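Local coordinates for protein Cyclo(L-leucyl-L-phenylalanyl) synthase (Streptomyces noursei, PDB 3OQV) that joins phenylalanine and leucine from their aminoacyl-tRNAs into a cyclic dipeptide, without ATP, on the way to the antibacterial albonoursin, at residues S198-I204 with Q225-R231; V67-E73 with N177-E182; V131-T135 with A183-D188. All blocks are in the same frame, centred on the assembly; numbering follows the deposited sequence.

Contact 1. Residues S198-I204 with Q225-R231; sequences SVLCYHI and QAYVVVR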
loop_
_atom_site.group_PDB
_atom_site.type_symbol
_atom_site.label_atom_id
_atom_site.label_comp_id
_atom_site.label_asym_id
_atom_site.label_seq_id
_atom_site.Cartn_x
_atom_site.Cartn_y
_atom_site.Cartn_z
ATOM N N SER A 198 -3.096 5.383 -13.707
ATOM C CA SER A 198 -2.869 5.620 -12.283
ATOM C C SER A 198 -1.385 5.540 -11.962
ATOM O O SER A 198 -0.674 4.661 -12.457
ATOM C CB SER A 198 -3.648 4.623 -11.426
ATOM O OG SER A 198 -3.484 4.916 -10.040
ATOM N N VAL A 199 -0.914 6.500 -11.181
ATOM C CA VAL A 199 0.464 6.499 -10.728
ATOM C C VAL A 199 0.510 6.075 -9.268
ATOM O O VAL A 199 -0.037 6.744 -8.403
ATOM C CB VAL A 199 1.093 7.891 -10.889
ATOM C CG1 VAL A 199 2.397 7.992 -10.095
ATOM C CG2 VAL A 199 1.331 8.189 -12.379
ATOM N N LEU A 200 1.114 4.922 -9.016
ATOM C CA LEU A 200 1.408 4.492 -7.666
ATOM C C LEU A 200 2.663 5.201 -7.131
ATOM O O LEU A 200 3.775 5.011 -7.659
ATOM C CB LEU A 200 1.593 2.962 -7.663
ATOM C CG LEU A 200 1.691 2.268 -6.308
ATOM C CD1 LEU A 200 1.392 0.786 -6.473
ATOM C CD2 LEU A 200 3.081 2.464 -5.707
ATOM N N CYS A 201 2.492 6.035 -6.100
ATOM C CA CYS A 201 3.630 6.735 -5.507
ATOM C C CYS A 201 4.270 5.865 -4.440
ATOM O O CYS A 201 3.583 5.374 -3.545
ATOM C CB CYS A 201 3.184 8.056 -4.883
ATOM S SG CYS A 201 2.231 9.093 -6.002
ATOM N N TYR A 202 5.566 5.604 -4.577
ATOM C CA TYR A 202 6.250 4.745 -3.618
ATOM C C TYR A 202 7.560 5.384 -3.142
ATOM O O TYR A 202 8.189 6.150 -3.868
ATOM C CB TYR A 202 6.501 3.359 -4.211
ATOM C CG TYR A 202 7.528 3.346 -5.332
ATOM C CD1 TYR A 202 8.863 3.055 -5.072
ATOM C CD2 TYR A 202 7.149 3.589 -6.654
ATOM C CE1 TYR A 202 9.816 3.039 -6.090
ATOM C CE2 TYR A 202 8.099 3.581 -7.697
ATOM C CZ TYR A 202 9.425 3.288 -7.396
ATOM O OH TYR A 202 10.381 3.302 -8.375
ATOM N N HIS A 203 7.972 5.036 -1.929
ATOM C CA HIS A 203 9.292 5.422 -1.413
ATOM C C HIS A 203 10.300 4.293 -1.628
ATOM O O HIS A 203 9.909 3.132 -1.750
ATOM C CB HIS A 203 9.173 5.766 0.076
ATOM C CG HIS A 203 8.213 6.884 0.358
ATOM N ND1 HIS A 203 6.881 6.671 0.645
ATOM C CD2 HIS A 203 8.391 8.227 0.383
ATOM C CE1 HIS A 203 6.282 7.832 0.846
ATOM N NE2 HIS A 203 7.178 8.792 0.702
ATOM N N ILE A 204 11.580 4.636 -1.740
ATOM C CA ILE A 204 12.630 3.622 -1.895
ATOM C C ILE A 204 12.670 2.694 -0.691
ATOM O O ILE A 204 12.312 3.086 0.417
ATOM C CB ILE A 204 14.047 4.244 -2.108
ATOM C CG1 ILE A 204 14.566 4.884 -0.815
ATOM C CG2 ILE A 204 14.044 5.248 -3.268
ATOM C CD1 ILE A 204 15.960 5.494 -0.931
ATOM N N GLN A 225 -1.074 1.627 -15.789
ATOM C CA GLN A 225 -0.478 1.518 -14.452
ATOM C C GLN A 225 0.945 2.056 -14.492
ATOM O O GLN A 225 1.738 1.615 -15.303
ATOM C CB GLN A 225 -0.470 0.069 -13.963
ATOM C CG GLN A 225 0.137 -0.096 -12.559
ATOM C CD GLN A 225 -0.733 0.514 -11.473
ATOM O OE1 GLN A 225 -1.852 0.060 -11.236
ATOM N NE2 GLN A 225 -0.234 1.562 -10.826
ATOM N N ALA A 226 1.274 2.994 -13.603
ATOM C CA ALA A 226 2.655 3.481 -13.491
ATOM C C ALA A 226 3.101 3.522 -12.027
ATOM O O ALA A 226 2.277 3.420 -11.115
ATOM C CB ALA A 226 2.775 4.846 -14.107
ATOM N N TYR A 227 4.410 3.622 -11.818
ATOM C CA TYR A 227 4.992 3.563 -10.478
ATOM C C TYR A 227 6.048 4.659 -10.376
ATOM O O TYR A 227 7.089 4.581 -11.036
ATOM C CB TYR A 227 5.673 2.212 -10.254
ATOM C CG TYR A 227 4.827 1.006 -10.567
ATOM C CD1 TYR A 227 3.949 0.487 -9.618
ATOM C CD2 TYR A 227 4.898 0.387 -11.810
ATOM C CE1 TYR A 227 3.187 -0.632 -9.893
ATOM C CE2 TYR A 227 4.136 -0.737 -12.097
ATOM C CZ TYR A 227 3.279 -1.236 -11.133
ATOM O OH TYR A 227 2.521 -2.349 -11.398
ATOM N N VAL A 228 5.779 5.681 -9.568
ATOM C CA VAL A 228 6.620 6.872 -9.546
ATOM C C VAL A 228 7.278 6.991 -8.183
ATOM O O VAL A 228 6.586 6.979 -7.154
ATOM C CB VAL A 228 5.814 8.135 -9.870
ATOM C CG1 VAL A 228 6.617 9.388 -9.587
ATOM C CG2 VAL A 228 5.403 8.119 -11.360
ATOM N N VAL A 229 8.608 6.937 -8.164
ATOM C CA VAL A 229 9.338 7.010 -6.896
ATOM C C VAL A 229 9.284 8.428 -6.341
ATOM O O VAL A 229 9.420 9.396 -7.079
ATOM C CB VAL A 229 10.804 6.522 -7.015
ATOM C CG1 VAL A 229 11.613 7.403 -7.982
ATOM C CG2 VAL A 229 11.459 6.479 -5.629
ATOM N N VAL A 230 8.966 8.551 -5.061
ATOM C CA VAL A 230 8.891 9.870 -4.458
ATOM C C VAL A 230 10.010 10.000 -3.430
ATOM O O VAL A 230 10.109 9.190 -2.516
ATOM C CB VAL A 230 7.507 10.095 -3.811
ATOM C CG1 VAL A 230 7.537 11.310 -2.922
ATOM C CG2 VAL A 230 6.439 10.251 -4.901
ATOM N N ARG A 231 10.904 10.962 -3.637
ATOM C CA ARG A 231 12.031 11.142 -2.726
ATOM C C ARG A 231 11.880 12.457 -1.966
ATOM O O ARG A 231 11.648 13.505 -2.573
ATOM C CB ARG A 231 13.356 11.100 -3.500
ATOM C CG ARG A 231 13.574 9.819 -4.321
ATOM C CD ARG A 231 14.992 9.767 -4.899
ATOM N NE ARG A 231 15.210 8.628 -5.790
ATOM C CZ ARG A 231 15.150 8.702 -7.120
ATOM N NH1 ARG A 231 14.819 9.845 -7.700
ATOM N NH2 ARG A 231 15.406 7.636 -7.871
HETATM O O HOH W 1 -1.600 3.315 -8.832
HETATM O O HOH W 2 9.617 5.195 -10.656
HETATM O O HOH W 3 12.114 7.473 -1.437
#

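Contact 2. Residues V67-E73 with N177-E182; sequences VDTHIDE and NYVLAE. With DTD (dithiane diol), chain B; PO4 (phosphate ion), chain C; PO4 (phosphate ion), chain D.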
loop_
_atom_site.group_PDB
_atom_site.type_symbol
_atom_site.label_atom_id
_atom_site.label_comp_id
_atom_site.label_asym_id
_atom_site.label_seq_id
_atom_site.Cartn_x
_atom_site.Cartn_y
_atom_site.Cartn_z
ATOM N N VAL A 67 -3.466 0.682 4.797
ATOM C CA VAL A 67 -3.589 -0.772 4.782
ATOM C C VAL A 67 -3.849 -1.279 6.198
ATOM O O VAL A 67 -2.955 -1.291 7.042
ATOM C CB VAL A 67 -2.325 -1.426 4.230
ATOM C CG1 VAL A 67 -2.534 -2.937 4.105
ATOM C CG2 VAL A 67 -1.984 -0.820 2.879
ATOM N N ASP A 68 -5.089 -1.674 6.450
ATOM C CA ASP A 68 -5.537 -2.027 7.788
ATOM C C ASP A 68 -5.764 -3.533 7.899
ATOM O O ASP A 68 -6.148 -4.024 8.952
ATOM C CB ASP A 68 -6.805 -1.247 8.168
ATOM C CG ASP A 68 -7.971 -1.499 7.213
ATOM O OD1 ASP A 68 -7.743 -1.744 6.008
ATOM O OD2 ASP A 68 -9.130 -1.407 7.670
ATOM N N THR A 69 -5.431 -4.268 6.841
ATOM C CA THR A 69 -5.861 -5.661 6.707
ATOM C C THR A 69 -4.709 -6.626 6.963
ATOM O O THR A 69 -3.576 -6.378 6.529
ATOM C CB THR A 69 -6.425 -5.933 5.297
ATOM O OG1 THR A 69 -5.568 -5.334 4.320
ATOM C CG2 THR A 69 -7.816 -5.334 5.166
ATOM N N HIS A 70 -5.008 -7.734 7.642
ATOM C CA HIS A 70 -4.086 -8.872 7.752
ATOM C C HIS A 70 -2.904 -8.622 8.687
ATOM O O HIS A 70 -2.019 -9.466 8.806
ATOM C CB HIS A 70 -3.586 -9.312 6.368
ATOM C CG HIS A 70 -4.670 -9.849 5.479
ATOM N ND1 HIS A 70 -5.452 -10.928 5.832
ATOM C CD2 HIS A 70 -5.147 -9.413 4.286
ATOM C CE1 HIS A 70 -6.341 -11.156 4.880
ATOM N NE2 HIS A 70 -6.175 -10.252 3.929
ATOM N N ILE A 71 -2.873 -7.456 9.328
ATOM C CA ILE A 71 -1.765 -7.110 10.216
ATOM C C ILE A 71 -1.727 -8.035 11.420
ATOM O O ILE A 71 -0.655 -8.434 11.872
ATOM C CB ILE A 71 -1.844 -5.651 10.710
ATOM C CG1 ILE A 71 -1.841 -4.672 9.527
ATOM C CG2 ILE A 71 -0.680 -5.345 11.652
ATOM C CD1 ILE A 71 -2.371 -3.280 9.890
ATOM N N ASP A 72 -2.903 -8.387 11.933
ATOM C CA ASP A 72 -2.987 -9.202 13.143
ATOM C C ASP A 72 -2.333 -10.573 12.963
ATOM O O ASP A 72 -1.662 -11.073 13.869
ATOM C CB ASP A 72 -4.440 -9.328 13.626
ATOM C CG ASP A 72 -5.366 -9.932 12.578
ATOM O OD1 ASP A 72 -5.130 -9.751 11.359
ATOM O OD2 ASP A 72 -6.346 -10.591 12.984
ATOM N N GLU A 73 -2.464 -11.143 11.768
ATOM C CA GLU A 73 -1.857 -12.438 11.460
ATOM C C GLU A 73 -0.341 -12.423 11.614
ATOM O O GLU A 73 0.268 -13.437 11.949
ATOM C CB GLU A 73 -2.216 -12.879 10.041
ATOM C CG GLU A 73 -3.682 -13.170 9.850
ATOM C CD GLU A 73 -4.094 -13.110 8.390
ATOM O OE1 GLU A 73 -3.372 -13.680 7.540
ATOM O OE2 GLU A 73 -5.129 -12.476 8.094
ATOM N N ASN A 177 -1.058 -13.374 2.527
ATOM C CA ASN A 177 -2.404 -12.826 2.667
ATOM C C ASN A 177 -2.389 -11.309 2.526
ATOM O O ASN A 177 -3.255 -10.717 1.878
ATOM C CB ASN A 177 -2.987 -13.196 4.032
ATOM C CG ASN A 177 -3.332 -14.661 4.137
ATOM O OD1 ASN A 177 -3.459 -15.346 3.132
ATOM N ND2 ASN A 177 -3.547 -15.133 5.353
ATOM N N TYR A 178 -1.430 -10.693 3.209
ATOM C CA TYR A 178 -1.256 -9.249 3.229
ATOM C C TYR A 178 -0.963 -8.730 1.817
ATOM O O TYR A 178 -1.554 -7.750 1.362
ATOM C CB TYR A 178 -0.094 -8.915 4.178
ATOM C CG TYR A 178 0.154 -7.441 4.387
ATOM C CD1 TYR A 178 -0.497 -6.741 5.402
ATOM C CD2 TYR A 178 1.074 -6.761 3.609
ATOM C CE1 TYR A 178 -0.278 -5.385 5.587
ATOM C CE2 TYR A 178 1.302 -5.403 3.791
ATOM C CZ TYR A 178 0.624 -4.724 4.779
ATOM O OH TYR A 178 0.864 -3.377 4.967
ATOM N N VAL A 179 -0.055 -9.399 1.123
ATOM C CA VAL A 179 0.422 -8.901 -0.162
ATOM C C VAL A 179 -0.632 -9.131 -1.253
ATOM O O VAL A 179 -0.879 -8.243 -2.068
ATOM C CB VAL A 179 1.750 -9.562 -0.563
ATOM C CG1 VAL A 179 1.979 -9.453 -2.089
ATOM C CG2 VAL A 179 2.921 -8.926 0.213
ATOM N N LEU A 180 -1.287 -10.290 -1.232
ATOM C CA LEU A 180 -2.376 -10.560 -2.171
ATOM C C LEU A 180 -3.564 -9.606 -2.037
ATOM O O LEU A 180 -4.254 -9.361 -3.017
ATOM C CB LEU A 180 -2.860 -12.017 -2.078
ATOM C CG LEU A 180 -1.821 -13.051 -2.513
ATOM C CD1 LEU A 180 -2.405 -14.457 -2.498
ATOM C CD2 LEU A 180 -1.239 -12.714 -3.885
ATOM N N ALA A 181 -3.854 -9.147 -0.817
ATOM C CA ALA A 181 -4.850 -8.094 -0.612
ATOM C C ALA A 181 -4.462 -6.772 -1.295
ATOM O O ALA A 181 -5.330 -6.018 -1.730
ATOM C CB ALA A 181 -5.120 -7.875 0.897
ATOM N N GLU A 182 -3.164 -6.475 -1.329
ATOM C CA GLU A 182 -2.639 -5.222 -1.897
ATOM C C GLU A 182 -2.519 -5.287 -3.417
ATOM O O GLU A 182 -2.453 -4.255 -4.093
ATOM C CB GLU A 182 -1.254 -4.926 -1.311
ATOM C CG GLU A 182 -1.284 -4.506 0.160
ATOM C CD GLU A 182 0.056 -3.967 0.632
ATOM O OE1 GLU A 182 1.093 -4.519 0.221
ATOM O OE2 GLU A 182 0.085 -2.956 1.367
HETATM S S1 DTD B . 0.194 -0.681 -2.715
HETATM C C1 DTD B . 1.916 -0.634 -2.346
HETATM C C2 DTD B . 2.154 0.530 -1.395
HETATM O O2 DTD B . 3.529 0.932 -1.450
HETATM C C3 DTD B . 1.740 0.125 0.017
HETATM O O3 DTD B . 2.537 0.791 1.005
HETATM C C4 DTD B . 0.268 0.439 0.257
HETATM S S4 DTD B . -0.746 -0.296 -0.989
HETATM P P PO4 C . 3.444 -2.604 2.324
HETATM O O1 PO4 C . 4.071 -3.065 3.620
HETATM O O2 PO4 C . 1.994 -2.255 2.587
HETATM O O3 PO4 C . 4.193 -1.418 1.782
HETATM O O4 PO4 C . 3.517 -3.743 1.326
HETATM P P PO4 D . -9.074 -11.023 2.149
HETATM O O1 PO4 D . -8.013 -9.942 2.063
HETATM O O2 PO4 D . -8.428 -12.345 1.804
HETATM O O3 PO4 D . -9.664 -11.070 3.539
HETATM O O4 PO4 D . -10.185 -10.718 1.174
HETATM O O HOH W 4 -0.074 -2.192 6.974
HETATM O O HOH W 5 -3.194 -6.340 3.573
#

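Contact 3. Residues V131-T135 with A183-D188; sequences VRERT and APLFAD. With PO4 (phosphate ion), chain D.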
loop_
_atom_site.group_PDB
_atom_site.type_symbol
_atom_site.label_atom_id
_atom_site.label_comp_id
_atom_site.label_asym_id
_atom_site.label_seq_id
_atom_site.Cartn_x
_atom_site.Cartn_y
_atom_site.Cartn_z
ATOM N N VAL A 131 -10.888 -7.019 -9.929
ATOM C CA VAL A 131 -9.455 -7.054 -10.147
ATOM C C VAL A 131 -8.836 -8.185 -9.343
ATOM O O VAL A 131 -7.956 -8.891 -9.826
ATOM C CB VAL A 131 -8.787 -5.701 -9.812
ATOM C CG1 VAL A 131 -7.264 -5.817 -9.918
ATOM C CG2 VAL A 131 -9.320 -4.620 -10.744
ATOM N N ARG A 132 -9.311 -8.362 -8.113
ATOM C CA ARG A 132 -8.770 -9.372 -7.219
ATOM C C ARG A 132 -8.948 -10.793 -7.760
ATOM O O ARG A 132 -8.055 -11.620 -7.637
ATOM C CB ARG A 132 -9.417 -9.236 -5.835
ATOM C CG ARG A 132 -9.078 -10.339 -4.852
ATOM C CD ARG A 132 -7.732 -10.128 -4.215
ATOM N NE ARG A 132 -7.389 -11.222 -3.306
ATOM C CZ ARG A 132 -7.447 -11.154 -1.979
ATOM N NH1 ARG A 132 -7.838 -10.038 -1.377
ATOM N NH2 ARG A 132 -7.083 -12.199 -1.252
ATOM N N GLU A 133 -10.099 -11.068 -8.360
ATOM C CA GLU A 133 -10.275 -12.275 -9.154
ATOM C C GLU A 133 -9.063 -12.498 -10.072
ATOM O O GLU A 133 -8.516 -13.604 -10.147
ATOM C CB GLU A 133 -11.568 -12.164 -9.970
ATOM C CG GLU A 133 -12.095 -13.483 -10.526
ATOM C CD GLU A 133 -13.193 -13.287 -11.570
ATOM O OE1 GLU A 133 -14.055 -12.400 -11.382
ATOM O OE2 GLU A 133 -13.188 -14.019 -12.584
ATOM N N ARG A 134 -8.621 -11.430 -10.730
ATOM C CA ARG A 134 -7.588 -11.530 -11.755
ATOM C C ARG A 134 -6.206 -11.723 -11.144
ATOM O O ARG A 134 -5.427 -12.543 -11.625
ATOM C CB ARG A 134 -7.581 -10.286 -12.646
ATOM C CG ARG A 134 -8.529 -10.363 -13.819
ATOM C CD ARG A 134 -8.548 -9.042 -14.566
ATOM N NE ARG A 134 -9.898 -8.495 -14.622
ATOM C CZ ARG A 134 -10.211 -7.227 -14.389
ATOM N NH1 ARG A 134 -9.268 -6.336 -14.093
ATOM N NH2 ARG A 134 -11.477 -6.846 -14.479
ATOM N N THR A 135 -5.894 -10.958 -10.096
ATOM C CA THR A 135 -4.602 -11.092 -9.420
ATOM C C THR A 135 -4.436 -12.435 -8.690
ATOM O O THR A 135 -3.364 -13.033 -8.737
ATOM C CB THR A 135 -4.301 -9.915 -8.445
ATOM O OG1 THR A 135 -5.350 -9.799 -7.468
ATOM C CG2 THR A 135 -4.146 -8.606 -9.203
ATOM N N ALA A 183 -2.465 -6.504 -3.942
ATOM C CA ALA A 183 -2.060 -6.734 -5.327
ATOM C C ALA A 183 -2.956 -6.063 -6.377
ATOM O O ALA A 183 -2.446 -5.570 -7.383
ATOM C CB ALA A 183 -1.938 -8.235 -5.607
ATOM N N PRO A 184 -4.290 -6.080 -6.175
ATOM C CA PRO A 184 -5.157 -5.330 -7.093
ATOM C C PRO A 184 -4.703 -3.882 -7.278
ATOM O O PRO A 184 -4.786 -3.337 -8.389
ATOM C CB PRO A 184 -6.520 -5.386 -6.397
ATOM C CG PRO A 184 -6.499 -6.759 -5.724
ATOM C CD PRO A 184 -5.071 -6.884 -5.212
ATOM N N LEU A 185 -4.195 -3.280 -6.210
ATOM C CA LEU A 185 -3.756 -1.886 -6.260
ATOM C C LEU A 185 -2.425 -1.719 -6.996
ATOM O O LEU A 185 -2.260 -0.782 -7.779
ATOM C CB LEU A 185 -3.674 -1.282 -4.853
ATOM C CG LEU A 185 -5.035 -0.889 -4.256
ATOM C CD1 LEU A 185 -5.870 -2.131 -3.965
ATOM C CD2 LEU A 185 -4.868 -0.073 -2.983
ATOM N N PHE A 186 -1.503 -2.663 -6.813
ATOM C CA PHE A 186 -0.230 -2.550 -7.510
ATOM C C PHE A 186 -0.192 -3.148 -8.921
ATOM O O PHE A 186 0.644 -2.763 -9.730
ATOM C CB PHE A 186 0.993 -2.908 -6.626
ATOM C CG PHE A 186 1.053 -4.349 -6.165
ATOM C CD1 PHE A 186 1.471 -5.348 -7.029
ATOM C CD2 PHE A 186 0.924 -4.656 -4.813
ATOM C CE1 PHE A 186 1.611 -6.658 -6.591
ATOM C CE2 PHE A 186 1.090 -5.967 -4.356
ATOM C CZ PHE A 186 1.467 -6.958 -5.239
ATOM N N ALA A 187 -1.196 -3.956 -9.259
ATOM C CA ALA A 187 -1.282 -4.533 -10.592
ATOM C C ALA A 187 -2.236 -3.763 -11.496
ATOM O O ALA A 187 -2.054 -3.728 -12.715
ATOM C CB ALA A 187 -1.679 -6.006 -10.513
ATOM N N ASP A 188 -3.279 -3.176 -10.917
ATOM C CA ASP A 188 -4.388 -2.709 -11.737
ATOM C C ASP A 188 -5.178 -1.610 -11.041
ATOM O O ASP A 188 -6.394 -1.685 -10.958
ATOM C CB ASP A 188 -5.313 -3.877 -12.121
ATOM C CG ASP A 188 -6.212 -3.549 -13.325
ATOM O OD1 ASP A 188 -6.223 -2.384 -13.784
ATOM O OD2 ASP A 188 -6.952 -4.441 -13.775
HETATM P P PO4 D . -9.074 -11.023 2.149
HETATM O O1 PO4 D . -8.013 -9.942 2.063
HETATM O O2 PO4 D . -8.428 -12.345 1.804
HETATM O O3 PO4 D . -9.664 -11.070 3.539
HETATM O O4 PO4 D . -10.185 -10.718 1.174
#

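Contact 1. Residues S198-I204 with Q225-R231
Q225 pairs with S198 at the start of a parallel strand ladder, and a water bridges Q225 NE2 and S198 OG, which also bonds to H31; Q225 OE1 takes the backbone N of S189. Bent at chi2 (69°), the glutamine runs forward along the ladder, and NE2 gives a hydrogen to A226 O at 3.1 Å. That oxygen is gripped twice, since L200 N reaches it from the opposite face at 2.8 Å. A226 N in turn bonds to S198 O. Y227 has CD1 of its ring 3.9 Å from L200 CB, while its hydroxyl goes to F186 O in helix 169-193. V228 takes the next two rungs, N to L200 O and O from Y202 N. On the face it shares with V199 the packing is tight, V228 CG2 lying 3.3 Å from V199 CG1. V229 CA sits over one face of the Y202 ring in a CH-pi contact, 3.8 Å from the centroid. Y202 gets there with CG between backbone N and carbonyl carbon (chi1 69°), and a water joins its OH to Y227 O and V229 N. V230 closes the ladder, its N on Y202 O, with CG2 against C201 CB. R231 turns its charge to E234. This is the edge of a five-stranded Rossmann-type sheet, as in one class of aminoacyl-tRNA synthetases, and it carries L200, essential for product specificity.

Contact 2. Residues V67-E73 with N177-E182
H70 and Y178 bring the backbones together, their CA atoms 5.3 Å apart, where the loop leading into helix 71-78 passes helix 169-193; the chains diverge to 8.1 Å between the CA atoms of V67 and E182. The H70 ring lies against N177, whose CB stands over one face, 4.0 Å from the centroid. Both imidazole nitrogens donate: ND1 to E73 OE2 at 2.8 Å, in the ring plane and almost straight, and NE2 to O1 of the chain D phosphate, probably from the crystallisation liquor. E73 takes a second bond, N177 ND2 to OE1 at 2.6 Å, so one carboxylate fixes ring and amide. With an alanine at H70, E73 OE2 would probably lose its mate, that phosphate a donor and N177 CB the ring it rests on. The loop follows the C-terminal end of strand 59-67, where Rossmann folds usually place their active site. V67 and E182 line the dithiane diol pocket, V67 CG2 lying 3.3 Å from E182 OE2. A second phosphate, chain C, lies by E182 and Y178 OH; Y178 may take part in aminoacyl-tRNA binding and E182 in catalysis. V67 CG1 packs 3.6 Å from Y178 CE1. CG of Y178 is anti to its N (chi1 -176°), which carries the ring past T69 O to a water shared by its OH and V67 O. A further water links T69 O and OG1 to Y178 O.

Contact 3. Residues V131-T135 with A183-D188
V131 lays its CG1 methyl in the angle between P184 and D188, 3.6 Å from P184 CB and 3.5 Å from D188 CB. The chi1 of 174° sets this branch opposite the backbone N and aims it across the crossing, while CG2 rests near the D188 carboxylate. One turn on, T135 meets the proline ring at about a right angle. Its OG1 lies 3.7 Å from P184 CG, and its methyl, CG2, reaches down to A187 CB at 3.8 Å. A183 CB sits beside T135 CB. The stem of R132 crosses the proline obliquely, CB 3.8 Å from P184 CG. The guanidinium continues beyond the interface: NE pairs with D136, NH1 bonds to Y128 OH, and NH1 and NH2 make weak bonds to a phosphate probably from the crystallisation liquor, the one that H70 also holds. Polar chemistry across the contact itself is confined to its outer edge, where R134 NH1 forms a salt bridge with D188 OD2 at 3.0 Å. The acid oxygen lies in the guanidinium plane, but the two flat groups are turned 49° apart. D188 OD1 is engaged separately, by the backbone N of G191. P184 lacks an N-H, and helix 169-193 is kinked here, the N atoms of P184 and L185 making no bond to the preceding turn. The short helical axes run 9.1 Å apart and cross at 85°, which keeps the contact to a compact patch. Helix 126-141 thus lies across one side of helix 169-193, with V192 of the latter also touching V131 and P184; from the same turns L185 packs on helix 119-122, and F186 meets the ring of F211 at an angle and offers its carbonyl O to Y227 of strand 225-229.

How the contacts relate
Helix 169-193 is the common element: its 177-182 part faces the loop of contact 2, its 183-188 part crosses helix 126-141 in contact 3, and the chain runs on into strand 198-202 of contact 1. All are partly buried; contact 3, largely apolar, buries V131, T135 and P184, with its ion pair at the exposed edge. Contact 1 is a backbone ladder at the sheet edge, contact 2 a mixed site, polar around H70, E73 and N177, apolar where V67 meets Y178. Contacts 1 and 3 meet where L200 CD1 packs on F186 CB. Contacts 2 and 3 share one phosphate, held more weakly by R132 than by H70. Contacts 1 and 2 both border the dithiane diol without touching.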